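Local coordinates for protein SAG family member (Sag19) (Eimeria tenella, PDB 6ZZB) that is a major surface antigen of the parasite, related to the CAP protein superfamily, whose molecular function is not established, at residues Gly163-Asp166 and Pro171-Asn174; Gln143-Ala148 and Ala177-Phe182. One frame throughout, in Å; residues are numbered along the deposited sequence.

Well past the first strands and helices, the chain enters helix 138-155, which supplies Q143-A148, then leaves it for a long loop and comes back as helix 175-183. Interaction 2 pairs the two helices and so closes a loop with 28 residues between its segments. Interaction 1 lies entirely within that loop: G163-D166 and P171-N174 fold back on each other with only four residues between them. The two contacts do not cross, but they touch. Y165 OH lies 2.6 Å from S178 OG, probably a hydrogen bond, and P171 O packs on A177 CB. Together they join the excursion between the helices to helix 175-183, and that helix to helix 138-155.

Interaction 1: Gly163-Asp166 and Pro171-Asn174; sequences GTYD and PFNN
The ring of F172 is packed on both faces. Over one, and offset toward the rim, sits Y165 CD1, 3.7 Å from F172 CG; over the centre of the other lies CG of its own neighbour P171, whose preceding peptide is cis. At the edge, T164 O lies near the ring plane, 3.6 Å from F172 CD2, an approach consistent with a weak C-H...O attraction. The two rings are inclined at 41°, centroids 5.3 Å apart, an oblique pairing. In Y165, CG is anti to the backbone N (chi1 179°), which carries the CD1-CE1 side of its ring over the root of F172. The backbones meet through water 1: it accepts from F172 N (3.2 Å) and lies 2.8 Å from D166 O, to which it probably donates. P171-N174 is a type I turn, closed by N174 N bonding to P171 O; N174 then caps helix 175-183 through A177 N. L153 of helix 138-155 also touches F172. The contact thus joins two parts of the loop between helices 138-155 and 175-183 by packing Y165 against F172, while a single water bridges their polar backbones in place of a direct bond.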
# COMPACT_ATOMS: atom_id res chain seq x y z
N GLY A 163 7.22 18.33 -5.96
CA GLY A 163 6.48 17.11 -6.31
C GLY A 163 5.40 16.83 -5.27
O GLY A 163 5.69 16.86 -4.06
N THR A 164 4.20 16.57 -5.74
CA THR A 164 3.05 16.21 -4.88
C THR A 164 2.57 14.82 -5.27
O THR A 164 2.87 14.34 -6.37
CB THR A 164 1.93 17.25 -4.94
OG1 THR A 164 1.31 17.22 -6.22
CG2 THR A 164 2.42 18.65 -4.63
N TYR A 165 1.79 14.25 -4.39
CA TYR A 165 1.28 12.88 -4.58
C TYR A 165 0.06 12.97 -5.47
O TYR A 165 -0.93 13.62 -5.05
CB TYR A 165 0.96 12.22 -3.24
CG TYR A 165 0.43 10.82 -3.45
CD1 TYR A 165 1.27 9.77 -3.75
CD2 TYR A 165 -0.94 10.58 -3.44
CE1 TYR A 165 0.78 8.48 -3.98
CE2 TYR A 165 -1.45 9.31 -3.69
CZ TYR A 165 -0.58 8.27 -3.99
OH TYR A 165 -1.09 7.01 -4.20
N ASP A 166 0.08 12.38 -6.65
CA ASP A 166 -1.11 12.29 -7.52
C ASP A 166 -1.07 10.93 -8.18
O ASP A 166 -0.25 10.70 -9.09
CB ASP A 166 -1.10 13.45 -8.51
CG ASP A 166 -2.25 13.43 -9.50
OD1 ASP A 166 -3.12 12.51 -9.43
OD2 ASP A 166 -2.26 14.34 -10.35
N PRO A 171 5.15 10.74 -10.99
CA PRO A 171 5.55 9.33 -11.01
C PRO A 171 4.65 8.37 -10.21
O PRO A 171 4.92 7.17 -10.26
CB PRO A 171 6.88 9.38 -10.27
CG PRO A 171 6.70 10.47 -9.24
CD PRO A 171 5.81 11.49 -9.92
N PHE A 172 3.62 8.88 -9.52
CA PHE A 172 2.86 8.07 -8.53
C PHE A 172 1.74 7.28 -9.19
O PHE A 172 1.07 6.51 -8.48
CB PHE A 172 2.41 8.95 -7.38
CG PHE A 172 3.57 9.49 -6.59
CD1 PHE A 172 4.42 8.64 -5.93
CD2 PHE A 172 3.85 10.85 -6.57
CE1 PHE A 172 5.53 9.11 -5.25
CE2 PHE A 172 4.97 11.32 -5.89
CZ PHE A 172 5.79 10.46 -5.21
N ASN A 173 1.56 7.37 -10.50
CA ASN A 173 0.73 6.43 -11.28
C ASN A 173 1.47 5.11 -11.48
O ASN A 173 0.83 4.16 -11.96
CB ASN A 173 0.32 7.04 -12.63
CG ASN A 173 1.48 7.31 -13.56
OD1 ASN A 173 2.63 7.35 -13.16
ND2 ASN A 173 1.15 7.62 -14.81
N ASN A 174 2.72 5.02 -11.09
CA ASN A 174 3.44 3.73 -10.97
C ASN A 174 3.13 3.18 -9.57
O ASN A 174 3.40 3.87 -8.58
CB ASN A 174 4.93 3.93 -11.23
CG ASN A 174 5.76 2.70 -11.01
OD1 ASN A 174 5.93 2.26 -9.88
ND2 ASN A 174 6.29 2.12 -12.09
O HOH W 1 2.31 11.80 -9.20

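Interaction 2: Gln143-Ala148 and Ala177-Phe182; sequences QATYTA and ASNVAF
T145 and N179 face each other between the two helices and meet with their side chains at about a right angle. N179 turns its amide so that ND2 donates to T145 OG1 at 2.8 Å, nearly straight (168°), with the hydroxyl oxygen lying close to the amide plane. The threonine rotamer makes this possible: OG1 lies on the far side of CB from the backbone N (chi1 -156°), while CG2 fits alongside N179 CB at 3.9 Å. Next to this polar pair, V180 turns CG2 into the backbone of the other helix. The methyl lies 3.5 Å from Y146 O and 3.7 Å from Y146 CA, and it also rests against T145 O. The ring of Y146 is a looser neighbour, with CD1 4.3 Å from V180 CG2 in an oblique approach; its own packing continues onto L60 of helix 50-61. The segment axes of helices 143-148 and 177-182 come within 8.0 Å and run at 104°, a nearly perpendicular crossing that limits the contact to two neighbouring pairs, T145 with N179 and Y146 with V180. N179 also reaches beyond the helices: its OD1 accepts from V127 N, tying helix 175-183 to strand 126-131 of the sheet. T145 OG1 is also hydrogen-bonded to N176 ND2, its strongest polar partner. Two amide nitrogens therefore grip the buried hydroxyl oxygen, and the N179 amide, bonded at both ends, is held against rotation, leaving a polar link beside the V180 packing in a buried crossing.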
# COMPACT_ATOMS: atom_id res chain seq x y z
N GLN A 143 9.95 -5.67 -0.10
CA GLN A 143 11.31 -5.29 -0.57
C GLN A 143 11.24 -5.04 -2.08
O GLN A 143 11.87 -4.10 -2.55
CB GLN A 143 12.32 -6.39 -0.26
CG GLN A 143 13.74 -6.03 -0.69
CD GLN A 143 14.28 -4.77 -0.04
OE1 GLN A 143 14.45 -3.72 -0.68
NE2 GLN A 143 14.56 -4.85 1.24
N ALA A 144 10.55 -5.86 -2.86
CA ALA A 144 10.55 -5.73 -4.32
C ALA A 144 9.85 -4.42 -4.69
O ALA A 144 10.32 -3.74 -5.62
CB ALA A 144 9.90 -6.91 -4.99
N THR A 145 8.73 -4.06 -4.05
CA THR A 145 8.03 -2.81 -4.42
C THR A 145 8.90 -1.64 -4.04
O THR A 145 8.90 -0.61 -4.76
CB THR A 145 6.61 -2.74 -3.83
OG1 THR A 145 5.82 -1.86 -4.63
CG2 THR A 145 6.56 -2.29 -2.39
N TYR A 146 9.61 -1.72 -2.93
CA TYR A 146 10.47 -0.64 -2.47
C TYR A 146 11.56 -0.39 -3.51
O TYR A 146 11.77 0.77 -3.92
CB TYR A 146 11.07 -0.98 -1.10
CG TYR A 146 11.99 0.08 -0.59
CD1 TYR A 146 11.51 1.16 0.15
CD2 TYR A 146 13.34 0.04 -0.89
CE1 TYR A 146 12.36 2.14 0.62
CE2 TYR A 146 14.19 1.04 -0.43
CZ TYR A 146 13.70 2.09 0.31
OH TYR A 146 14.56 3.07 0.75
N THR A 147 12.26 -1.44 -3.92
CA THR A 147 13.41 -1.27 -4.85
C THR A 147 12.86 -0.69 -6.15
O THR A 147 13.41 0.32 -6.66
CB THR A 147 14.11 -2.61 -5.04
OG1 THR A 147 14.67 -2.92 -3.76
CG2 THR A 147 15.17 -2.53 -6.13
N ALA A 148 11.83 -1.29 -6.71
CA ALA A 148 11.25 -0.86 -8.00
C ALA A 148 10.71 0.56 -7.87
O ALA A 148 10.87 1.37 -8.80
CB ALA A 148 10.22 -1.82 -8.50
N ALA A 177 6.05 3.14 -7.11
CA ALA A 177 6.41 4.48 -6.63
C ALA A 177 5.39 4.97 -5.58
O ALA A 177 5.81 5.53 -4.57
CB ALA A 177 6.50 5.45 -7.78
N SER A 178 4.12 4.76 -5.85
CA SER A 178 3.05 5.09 -4.88
C SER A 178 3.31 4.32 -3.58
O SER A 178 3.27 4.87 -2.50
CB SER A 178 1.72 4.81 -5.47
OG SER A 178 0.68 5.06 -4.53
N ASN A 179 3.60 3.04 -3.69
CA ASN A 179 3.84 2.19 -2.51
C ASN A 179 4.99 2.76 -1.69
O ASN A 179 4.88 2.81 -0.45
CB ASN A 179 4.12 0.75 -2.90
CG ASN A 179 2.91 -0.00 -3.41
OD1 ASN A 179 1.78 0.45 -3.25
ND2 ASN A 179 3.13 -1.17 -4.03
N VAL A 180 6.08 3.20 -2.33
CA VAL A 180 7.22 3.76 -1.58
C VAL A 180 6.81 5.06 -0.89
O VAL A 180 7.28 5.30 0.23
CB VAL A 180 8.41 3.99 -2.53
CG1 VAL A 180 9.47 4.87 -1.92
CG2 VAL A 180 8.94 2.66 -2.96
N ALA A 181 6.00 5.88 -1.52
CA ALA A 181 5.53 7.13 -0.88
C ALA A 181 4.80 6.80 0.42
O ALA A 181 5.08 7.45 1.42
CB ALA A 181 4.68 7.91 -1.85
N PHE A 182 3.97 5.77 0.43
CA PHE A 182 3.25 5.41 1.68
C PHE A 182 4.24 4.82 2.67
O PHE A 182 4.20 5.16 3.86
CB PHE A 182 2.13 4.41 1.41
CG PHE A 182 0.91 5.04 0.84
CD1 PHE A 182 -0.07 5.55 1.68
CD2 PHE A 182 0.73 5.15 -0.53
CE1 PHE A 182 -1.21 6.13 1.16
CE2 PHE A 182 -0.41 5.75 -1.05
CZ PHE A 182 -1.36 6.28 -0.20